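Local coordinates for intracellular serine protease (Bacillus licheniformis, PDB 4ZOQ), which cleaves peptide bonds, probably as a subtilisin-like serine endopeptidase that trims lanthipeptide precursors at a specific sequence, at residues L245-Y250 with Y269-G274; Q37-H42 with V289-R294; S215-E220 with D323-Y328. One frame throughout, in Å; residues are numbered along the deposited sequence.

Interaction 1: residues L245-Y250 with Y269-G274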
loop_
_atom_site.group_PDB
_atom_site.type_symbol
_atom_site.label_atom_id
_atom_site.label_comp_id
_atom_site.label_asym_id
_atom_site.label_seq_id
_atom_site.Cartn_x
_atom_site.Cartn_y
_atom_site.Cartn_z
ATOM N N LEU B 245 1.677 6.888 -19.537
ATOM C CA LEU B 245 0.707 6.543 -18.483
ATOM C C LEU B 245 0.521 5.028 -18.370
ATOM O O LEU B 245 0.924 4.283 -19.269
ATOM C CB LEU B 245 -0.630 7.227 -18.773
ATOM C CG LEU B 245 -0.702 8.759 -18.634
ATOM C CD1 LEU B 245 -1.963 9.375 -19.296
ATOM C CD2 LEU B 245 -0.675 9.112 -17.122
ATOM N N VAL B 246 -0.113 4.570 -17.291
ATOM C CA VAL B 246 -0.293 3.140 -17.102
ATOM C C VAL B 246 -1.771 2.801 -16.985
ATOM O O VAL B 246 -2.555 3.584 -16.435
ATOM C CB VAL B 246 0.494 2.610 -15.854
ATOM C CG1 VAL B 246 1.987 2.822 -16.068
ATOM C CG2 VAL B 246 0.028 3.249 -14.527
ATOM N N LEU B 247 -2.168 1.650 -17.526
ATOM C CA LEU B 247 -3.561 1.239 -17.400
ATOM C C LEU B 247 -3.843 0.732 -15.979
ATOM O O LEU B 247 -3.005 0.082 -15.357
ATOM C CB LEU B 247 -3.927 0.168 -18.436
ATOM C CG LEU B 247 -5.430 0.069 -18.749
ATOM C CD1 LEU B 247 -5.892 1.353 -19.404
ATOM C CD2 LEU B 247 -5.773 -1.117 -19.631
ATOM N N THR B 248 -5.041 1.024 -15.493
ATOM C CA THR B 248 -5.526 0.546 -14.198
ATOM C C THR B 248 -6.910 -0.091 -14.338
ATOM O O THR B 248 -7.726 0.290 -15.203
ATOM C CB THR B 248 -5.648 1.707 -13.186
ATOM O OG1 THR B 248 -6.579 2.694 -13.686
ATOM C CG2 THR B 248 -4.320 2.371 -12.967
ATOM N N THR B 249 -7.201 -1.029 -13.457
ATOM C CA THR B 249 -8.576 -1.471 -13.309
ATOM C C THR B 249 -9.288 -0.391 -12.523
ATOM O O THR B 249 -8.784 0.119 -11.521
ATOM C CB THR B 249 -8.691 -2.831 -12.622
ATOM O OG1 THR B 249 -7.847 -2.838 -11.471
ATOM C CG2 THR B 249 -8.232 -3.947 -13.545
ATOM N N TYR B 250 -10.470 -0.040 -13.004
ATOM C CA TYR B 250 -11.248 1.054 -12.447
ATOM C C TYR B 250 -12.660 0.497 -12.227
ATOM O O TYR B 250 -13.076 -0.402 -12.980
ATOM C CB TYR B 250 -11.214 2.247 -13.401
ATOM C CG TYR B 250 -11.540 3.581 -12.763
ATOM C CD1 TYR B 250 -10.703 4.138 -11.789
ATOM C CD2 TYR B 250 -12.651 4.312 -13.179
ATOM C CE1 TYR B 250 -10.991 5.363 -11.211
ATOM C CE2 TYR B 250 -12.945 5.540 -12.618
ATOM C CZ TYR B 250 -12.108 6.062 -11.638
ATOM O OH TYR B 250 -12.406 7.273 -11.091
ATOM N N TYR B 269 -11.571 0.235 -16.804
ATOM C CA TYR B 269 -10.158 0.581 -16.929
ATOM C C TYR B 269 -9.991 2.081 -16.999
ATOM O O TYR B 269 -10.906 2.793 -17.429
ATOM C CB TYR B 269 -9.513 -0.079 -18.158
ATOM C CG TYR B 269 -9.740 -1.569 -18.191
ATOM C CD1 TYR B 269 -8.997 -2.427 -17.376
ATOM C CD2 TYR B 269 -10.706 -2.124 -19.024
ATOM C CE1 TYR B 269 -9.223 -3.796 -17.379
ATOM C CE2 TYR B 269 -10.926 -3.498 -19.046
ATOM C CZ TYR B 269 -10.181 -4.327 -18.219
ATOM O OH TYR B 269 -10.393 -5.689 -18.246
ATOM N N SER B 270 -8.824 2.560 -16.557
ATOM C CA SER B 270 -8.488 3.984 -16.639
ATOM C C SER B 270 -6.973 4.198 -16.719
ATOM O O SER B 270 -6.167 3.472 -16.114
ATOM C CB SER B 270 -9.068 4.773 -15.461
ATOM O OG SER B 270 -8.841 6.177 -15.603
ATOM N N LEU B 271 -6.599 5.226 -17.453
ATOM C CA LEU B 271 -5.223 5.603 -17.604
ATOM C C LEU B 271 -4.853 6.485 -16.422
ATOM O O LEU B 271 -5.558 7.444 -16.092
ATOM C CB LEU B 271 -5.059 6.331 -18.930
ATOM C CG LEU B 271 -3.935 5.905 -19.854
ATOM C CD1 LEU B 271 -3.905 4.381 -20.012
ATOM C CD2 LEU B 271 -4.216 6.569 -21.178
ATOM N N SER B 272 -3.738 6.179 -15.785
ATOM C CA SER B 272 -3.364 6.880 -14.569
ATOM C C SER B 272 -1.855 6.817 -14.334
ATOM O O SER B 272 -1.100 6.376 -15.209
ATOM C CB SER B 272 -4.131 6.253 -13.387
ATOM O OG SER B 272 -4.032 7.023 -12.198
ATOM N N TYR B 273 -1.429 7.237 -13.144
ATOM C CA TYR B 273 -0.020 7.231 -12.750
ATOM C C TYR B 273 0.103 7.379 -11.226
ATOM O O TYR B 273 -0.834 7.819 -10.577
ATOM C CB TYR B 273 0.745 8.341 -13.492
ATOM C CG TYR B 273 0.466 9.747 -12.984
ATOM C CD1 TYR B 273 1.067 10.236 -11.829
ATOM C CD2 TYR B 273 -0.426 10.584 -13.665
ATOM C CE1 TYR B 273 0.799 11.529 -11.356
ATOM C CE2 TYR B 273 -0.700 11.883 -13.209
ATOM C CZ TYR B 273 -0.082 12.348 -12.050
ATOM O OH TYR B 273 -0.335 13.631 -11.602
ATOM N N GLY B 274 1.276 7.084 -10.677
ATOM C CA GLY B 274 1.556 7.367 -9.281
ATOM C C GLY B 274 2.301 6.277 -8.517
ATOM O O GLY B 274 2.333 5.078 -8.938
#
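Val246 with Ser272 and, two residues along, Thr248 with Ser270 form the hydrogen-bonded pairs of a two-stranded antiparallel ribbon whose short axes approach to 4.5 Å at 141°, an angle that implies marked twist. Val246 N gives the straightest of the four backbone bonds, to Ser272 O (2.9 Å, 176° at the hydrogen). The bond from Thr248 N to Ser270 O bends more, and that oxygen has a second donor: Thr248 OG1, 2.6 Å from Ser270 O. The two donors reach the carbonyl from opposite faces of its plane. The hydroxyl gets there because chi1 of 60° sets OG1 between the backbone N and the carbonyl carbon; it also bonds to Gln89. Beside it, CB of Ser270 lies over one face of the Tyr250 ring in a CH-pi contact, 4.3 Å from the ring centroid, while OG of Ser270 bonds to Asp260.

The ribbon is separate from the main, mostly parallel sheet of the subtilase fold, and strand 269-272 leads into helix 275-297, near whose start sits Ser276, the predicted nucleophile. The side chain of Tyr250 comes within about 7 Å of that of the predicted catalytic His86. Val246, Thr248 and Ser272 face helices 86-97 and 275-297.

On the other face, Leu247 CD1 meets Leu271 CD1 at 3.7 Å, the two side chains crossing at about a right angle. Leu271 CG also rests against Leu245 CB, 3.7 Å away, and Leu245 CD2 touches the edge of the Tyr273 ring. The Tyr269 ring takes Thr248 O at its edge, and its hydroxyl bonds to Asp60 and to Leu13 N.

Interaction 2: residues Q37-H42 with V289-R294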
loop_
_atom_site.group_PDB
_atom_site.type_symbol
_atom_site.label_atom_id
_atom_site.label_comp_id
_atom_site.label_asym_id
_atom_site.label_seq_id
_atom_site.Cartn_x
_atom_site.Cartn_y
_atom_site.Cartn_z
ATOM N N GLN B 37 3.137 -18.481 -16.682
ATOM C CA GLN B 37 3.377 -19.919 -16.755
ATOM C C GLN B 37 4.541 -20.359 -15.865
ATOM O O GLN B 37 4.816 -21.538 -15.774
ATOM C CB GLN B 37 3.565 -20.377 -18.207
ATOM C CG GLN B 37 4.829 -19.898 -18.845
ATOM C CD GLN B 37 5.074 -20.484 -20.230
ATOM O OE1 GLN B 37 5.763 -19.891 -21.046
ATOM N NE2 GLN B 37 4.644 -21.707 -20.433
ATOM N N ILE B 38 5.211 -19.412 -15.210
ATOM C CA ILE B 38 6.276 -19.728 -14.260
ATOM C C ILE B 38 5.682 -19.770 -12.852
ATOM O O ILE B 38 5.874 -20.727 -12.111
ATOM C CB ILE B 38 7.421 -18.679 -14.293
ATOM C CG1 ILE B 38 7.965 -18.464 -15.718
ATOM C CG2 ILE B 38 8.542 -19.069 -13.318
ATOM C CD1 ILE B 38 8.540 -19.714 -16.322
ATOM N N GLU B 39 4.959 -18.719 -12.491
ATOM C CA GLU B 39 4.288 -18.647 -11.212
ATOM C C GLU B 39 3.196 -17.600 -11.336
ATOM O O GLU B 39 3.447 -16.394 -11.418
ATOM C CB GLU B 39 5.261 -18.319 -10.067
ATOM C CG GLU B 39 4.575 -18.195 -8.694
ATOM C CD GLU B 39 3.811 -19.476 -8.298
ATOM O OE1 GLU B 39 2.562 -19.425 -8.207
ATOM O OE2 GLU B 39 4.442 -20.523 -8.060
ATOM N N ARG B 40 1.967 -18.075 -11.250
ATOM C CA ARG B 40 0.811 -17.227 -11.417
ATOM C C ARG B 40 0.297 -16.773 -10.059
ATOM O O ARG B 40 -0.658 -15.997 -9.991
ATOM C CB ARG B 40 -0.261 -17.989 -12.204
ATOM C CG ARG B 40 -1.115 -17.148 -13.127
ATOM C CD ARG B 40 -1.923 -18.024 -14.117
ATOM N NE ARG B 40 -2.641 -17.182 -15.069
ATOM C CZ ARG B 40 -3.773 -16.542 -14.774
ATOM N NH1 ARG B 40 -4.315 -16.681 -13.570
ATOM N NH2 ARG B 40 -4.372 -15.779 -15.674
ATOM N N GLY B 41 0.927 -17.268 -8.983
ATOM C CA GLY B 41 0.490 -16.971 -7.626
ATOM C C GLY B 41 -0.417 -18.020 -7.003
ATOM O O GLY B 41 -1.144 -18.734 -7.711
ATOM N N HIS B 42 -0.370 -18.133 -5.678
ATOM C CA HIS B 42 -1.236 -19.070 -4.952
ATOM C C HIS B 42 -2.443 -18.373 -4.367
ATOM O O HIS B 42 -2.307 -17.346 -3.729
ATOM C CB HIS B 42 -0.473 -19.807 -3.831
ATOM C CG HIS B 42 0.585 -20.748 -4.330
ATOM N ND1 HIS B 42 1.350 -21.529 -3.485
ATOM C CD2 HIS B 42 1.029 -21.008 -5.581
ATOM C CE1 HIS B 42 2.207 -22.237 -4.193
ATOM N NE2 HIS B 42 2.040 -21.934 -5.469
ATOM N N VAL B 289 6.890 -14.333 -5.298
ATOM C CA VAL B 289 8.062 -14.995 -4.733
ATOM C C VAL B 289 7.635 -15.937 -3.610
ATOM O O VAL B 289 8.073 -17.092 -3.566
ATOM C CB VAL B 289 9.084 -13.985 -4.210
ATOM C CG1 VAL B 289 10.115 -14.670 -3.308
ATOM C CG2 VAL B 289 9.761 -13.294 -5.372
ATOM N N ILE B 290 6.754 -15.460 -2.732
ATOM C CA ILE B 290 6.255 -16.303 -1.668
ATOM C C ILE B 290 5.576 -17.552 -2.259
ATOM O O ILE B 290 5.834 -18.670 -1.811
ATOM C CB ILE B 290 5.272 -15.542 -0.739
ATOM C CG1 ILE B 290 6.020 -14.494 0.091
ATOM C CG2 ILE B 290 4.555 -16.524 0.201
ATOM C CD1 ILE B 290 5.167 -13.447 0.715
ATOM N N SER B 291 4.752 -17.367 -3.292
ATOM C CA SER B 291 4.065 -18.487 -3.928
ATOM C C SER B 291 5.082 -19.494 -4.494
ATOM O O SER B 291 5.016 -20.691 -4.201
ATOM C CB SER B 291 3.151 -17.976 -5.038
ATOM O OG SER B 291 2.156 -17.105 -4.516
ATOM N N GLU B 292 6.068 -19.009 -5.250
ATOM C CA GLU B 292 7.041 -19.940 -5.792
ATOM C C GLU B 292 7.820 -20.661 -4.681
ATOM O O GLU B 292 8.009 -21.879 -4.728
ATOM C CB GLU B 292 8.022 -19.245 -6.716
ATOM C CG GLU B 292 9.067 -20.200 -7.216
ATOM C CD GLU B 292 9.550 -19.870 -8.595
ATOM O OE1 GLU B 292 8.723 -19.438 -9.432
ATOM O OE2 GLU B 292 10.760 -20.053 -8.839
ATOM N N TYR B 293 8.254 -19.910 -3.679
ATOM C CA TYR B 293 9.081 -20.488 -2.623
ATOM C C TYR B 293 8.316 -21.575 -1.864
ATOM O O TYR B 293 8.850 -22.645 -1.575
ATOM C CB TYR B 293 9.543 -19.393 -1.653
ATOM C CG TYR B 293 10.557 -19.851 -0.636
ATOM C CD1 TYR B 293 10.177 -20.580 0.494
ATOM C CD2 TYR B 293 11.915 -19.573 -0.820
ATOM C CE1 TYR B 293 11.132 -21.000 1.439
ATOM C CE2 TYR B 293 12.881 -19.989 0.103
ATOM C CZ TYR B 293 12.483 -20.698 1.227
ATOM O OH TYR B 293 13.435 -21.112 2.122
ATOM N N ARG B 294 7.041 -21.329 -1.614
ATOM C CA ARG B 294 6.264 -22.266 -0.812
ATOM C C ARG B 294 6.025 -23.511 -1.656
ATOM O O ARG B 294 6.007 -24.634 -1.165
ATOM C CB ARG B 294 4.958 -21.624 -0.396
ATOM C CG ARG B 294 5.118 -20.520 0.628
ATOM C CD ARG B 294 3.781 -19.905 1.000
ATOM N NE ARG B 294 3.009 -20.818 1.823
ATOM C CZ ARG B 294 1.799 -20.558 2.297
ATOM N NH1 ARG B 294 1.217 -19.396 2.021
ATOM N NH2 ARG B 294 1.173 -21.471 3.040
#
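Glu39 and His42 reach from the loop onto one turn of helix 275-297, meeting it at Ser291 and Glu292. Followed outward, Glu39 first brings CB to 3.7 Å from Glu292 OE1. CG, placed anti to the backbone N (chi1 178°), comes next to Glu292 N and Ser291 CB; the chain then bends at chi2, laying the carboxylate against the helix. OE1 lies 3.5 Å from Ser291 CB and turns its anti lone pair back to accept from Gly41 N (2.8 Å), a bond that ties the loop to itself. OE2 rests 3.5 Å from Glu292 CA. The neighbouring carboxylates of Glu292 and Glu295 would tend to raise the pKa of Glu39, an effect probably offset in part by the bond from Gly41 N and by the pairing of Glu292 with Arg296.

His42 N donates to Ser291 OG (3.0 Å, 152°), which also bonds to Ala287 O one turn earlier. Ser291 CB sits over one face of the imidazole, 3.9 Å from the ring centroid and 20° off the normal, while His42 NE2 bonds to Glu295.

The contact thus fastens the loop between helix 24-30 and strand 46-51 to helix 275-297, with Leu337 of helix 333-338 packing on Ile38, Glu39 and Glu292.

Interaction 3: residues S215-E220 with D323-Y328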
loop_
_atom_site.group_PDB
_atom_site.type_symbol
_atom_site.label_atom_id
_atom_site.label_comp_id
_atom_site.label_asym_id
_atom_site.label_seq_id
_atom_site.Cartn_x
_atom_site.Cartn_y
_atom_site.Cartn_z
ATOM N N SER B 215 7.854 11.557 -8.148
ATOM C CA SER B 215 8.216 10.549 -7.165
ATOM C C SER B 215 9.110 11.107 -6.031
ATOM O O SER B 215 10.178 11.640 -6.280
ATOM C CB SER B 215 8.892 9.390 -7.878
ATOM O OG SER B 215 9.059 8.292 -7.026
ATOM N N ASN B 216 8.643 10.998 -4.795
ATOM C CA ASN B 216 9.439 11.374 -3.636
ATOM C C ASN B 216 10.734 10.574 -3.594
ATOM O O ASN B 216 10.751 9.386 -3.933
ATOM C CB ASN B 216 8.650 11.160 -2.316
ATOM C CG ASN B 216 7.613 12.250 -2.058
ATOM O OD1 ASN B 216 7.654 13.331 -2.651
ATOM N ND2 ASN B 216 6.691 11.973 -1.163
ATOM N N GLN B 217 11.800 11.235 -3.149
ATOM C CA GLN B 217 13.139 10.668 -3.114
ATOM C C GLN B 217 13.647 10.752 -1.696
ATOM O O GLN B 217 13.146 11.552 -0.918
ATOM C CB GLN B 217 14.065 11.442 -4.075
ATOM C CG GLN B 217 13.524 11.464 -5.500
ATOM C CD GLN B 217 14.420 12.193 -6.508
ATOM O OE1 GLN B 217 15.522 12.622 -6.185
ATOM N NE2 GLN B 217 13.954 12.287 -7.752
ATOM N N GLY B 218 14.681 9.980 -1.380
ATOM C CA GLY B 218 15.261 9.988 -0.047
ATOM C C GLY B 218 15.903 8.666 0.303
ATOM O O GLY B 218 15.750 7.692 -0.426
ATOM N N ARG B 219 16.606 8.626 1.434
ATOM C CA ARG B 219 17.294 7.424 1.861
ATOM C C ARG B 219 16.321 6.289 2.158
ATOM O O ARG B 219 16.726 5.136 2.162
ATOM C CB ARG B 219 18.163 7.717 3.087
ATOM C CG ARG B 219 19.228 8.767 2.811
ATOM C CD ARG B 219 20.171 8.991 3.984
ATOM N NE ARG B 219 20.649 10.365 3.955
ATOM C CZ ARG B 219 20.063 11.381 4.568
ATOM N NH1 ARG B 219 19.030 11.179 5.367
ATOM N NH2 ARG B 219 20.565 12.596 4.442
ATOM N N GLU B 220 15.062 6.635 2.443
ATOM C CA GLU B 220 14.023 5.650 2.753
ATOM C C GLU B 220 13.562 4.856 1.538
ATOM O O GLU B 220 13.069 3.753 1.715
ATOM C CB GLU B 220 12.797 6.314 3.399
ATOM C CG GLU B 220 11.913 7.077 2.433
ATOM C CD GLU B 220 10.618 7.570 3.076
ATOM O OE1 GLU B 220 10.705 8.310 4.092
ATOM O OE2 GLU B 220 9.516 7.223 2.565
ATOM N N ASP B 323 20.700 4.172 -4.104
ATOM C CA ASP B 323 20.667 5.615 -4.149
ATOM C C ASP B 323 19.362 6.211 -3.649
ATOM O O ASP B 323 18.373 5.521 -3.412
ATOM C CB ASP B 323 20.963 6.145 -5.552
ATOM C CG ASP B 323 20.073 5.556 -6.596
ATOM O OD1 ASP B 323 20.218 4.361 -6.894
ATOM O OD2 ASP B 323 19.162 6.287 -7.038
ATOM N N VAL B 324 19.403 7.518 -3.471
ATOM C CA VAL B 324 18.304 8.318 -2.957
ATOM C C VAL B 324 17.125 8.443 -3.958
ATOM O O VAL B 324 15.995 8.731 -3.563
ATOM C CB VAL B 324 18.881 9.728 -2.567
ATOM C CG1 VAL B 324 17.886 10.845 -2.708
ATOM C CG2 VAL B 324 19.502 9.687 -1.176
ATOM N N ILE B 325 17.351 8.130 -5.230
ATOM C CA ILE B 325 16.281 8.235 -6.227
ATOM C C ILE B 325 15.499 6.914 -6.442
ATOM O O ILE B 325 14.278 6.881 -6.356
ATOM C CB ILE B 325 16.862 8.711 -7.564
ATOM C CG1 ILE B 325 17.508 10.092 -7.391
ATOM C CG2 ILE B 325 15.795 8.754 -8.647
ATOM C CD1 ILE B 325 18.287 10.565 -8.644
ATOM N N TYR B 326 16.230 5.832 -6.651
ATOM C CA TYR B 326 15.672 4.538 -7.000
ATOM C C TYR B 326 15.753 3.511 -5.886
ATOM O O TYR B 326 15.292 2.403 -6.070
ATOM C CB TYR B 326 16.413 3.943 -8.209
ATOM C CG TYR B 326 16.367 4.812 -9.415
ATOM C CD1 TYR B 326 15.294 4.760 -10.295
ATOM C CD2 TYR B 326 17.398 5.717 -9.669
ATOM C CE1 TYR B 326 15.260 5.564 -11.387
ATOM C CE2 TYR B 326 17.372 6.524 -10.756
ATOM C CZ TYR B 326 16.307 6.450 -11.610
ATOM O OH TYR B 326 16.276 7.276 -12.695
ATOM N N GLY B 327 16.401 3.826 -4.768
ATOM C CA GLY B 327 16.660 2.794 -3.767
ATOM C C GLY B 327 17.550 1.697 -4.356
ATOM O O GLY B 327 18.469 1.983 -5.126
ATOM N N TYR B 328 17.253 0.438 -4.067
ATOM C CA TYR B 328 18.010 -0.673 -4.655
ATOM C C TYR B 328 17.745 -0.781 -6.145
ATOM O O TYR B 328 18.429 -1.523 -6.832
ATOM C CB TYR B 328 17.655 -2.008 -3.998
ATOM C CG TYR B 328 18.067 -2.113 -2.557
ATOM C CD1 TYR B 328 19.413 -2.180 -2.207
ATOM C CD2 TYR B 328 17.124 -2.124 -1.541
ATOM C CE1 TYR B 328 19.808 -2.269 -0.892
ATOM C CE2 TYR B 328 17.512 -2.205 -0.206
ATOM C CZ TYR B 328 18.856 -2.275 0.108
ATOM O OH TYR B 328 19.262 -2.359 1.422
HETATM O O HOH W 1 11.209 7.734 -5.965
HETATM O O HOH W 2 17.238 5.447 -0.883
#
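Gln217 CG lies anti to the carbonyl carbon (chi1 -56°) and the chain runs on extended, which carries the amide alongside Ile325, whose own CG1 is also anti to its carbonyl carbon (chi1 -61°). The two side chains point the same way, and Gln217 OE1 comes to 3.4 Å from Ile325 CG1. Between the backbones a single direct hydrogen bond crosses: Gly218 N to Val324 O, 2.8 Å long and 163° at the hydrogen, lying in the carbonyl plane on a lone pair. Val324 CG1 packs 3.6 Å from Gly218 N, and its CG2 lies alongside Arg219 CG at 4.1 Å; the far end of Arg219 is salt-bridged to Asp181.

The loop holding Val324 is shaped by an Asx turn: Asp323 OD2 accepts from Ile325 N and Tyr326 N, both reaching it from the same face of the carboxylate plane. This turn, between helices 303-313 and 333-338, is thereby joined to the connection entering strand 221-226, the outermost strand on that side of the subtilase central sheet.

Near Ser215 the two loops are also joined through water: water 1 accepts from Ser215 OG (2.5 Å) and donates to Asn216 O and Ile325 O, the latter bond being the longest of the three at 3.2 Å.

How the interactions relate
The three contacts are well separated, with centres 23 to 28 Å apart and no atoms touching; the nearest atoms of any two contacts, about 7 Å apart, are those of interactions 1 and 3. Along the chain the order is 37-42, 215-220, 245-250, 269-274, 289-294 and 323-328, so interactions 2 and 3 cross, and both span the ribbon of interaction 1. Helix 275-297 relates the first two: strand 269-272 precedes it, Ser276 lies near its start, and 289-294 lies towards its far end. Interaction 3 instead borders strand 221-226 of the main sheet. Early and late parts of the chain are therefore interlocked around one compact protease fold, with interaction 1 close to the predicted catalytic residues and the others remote from them.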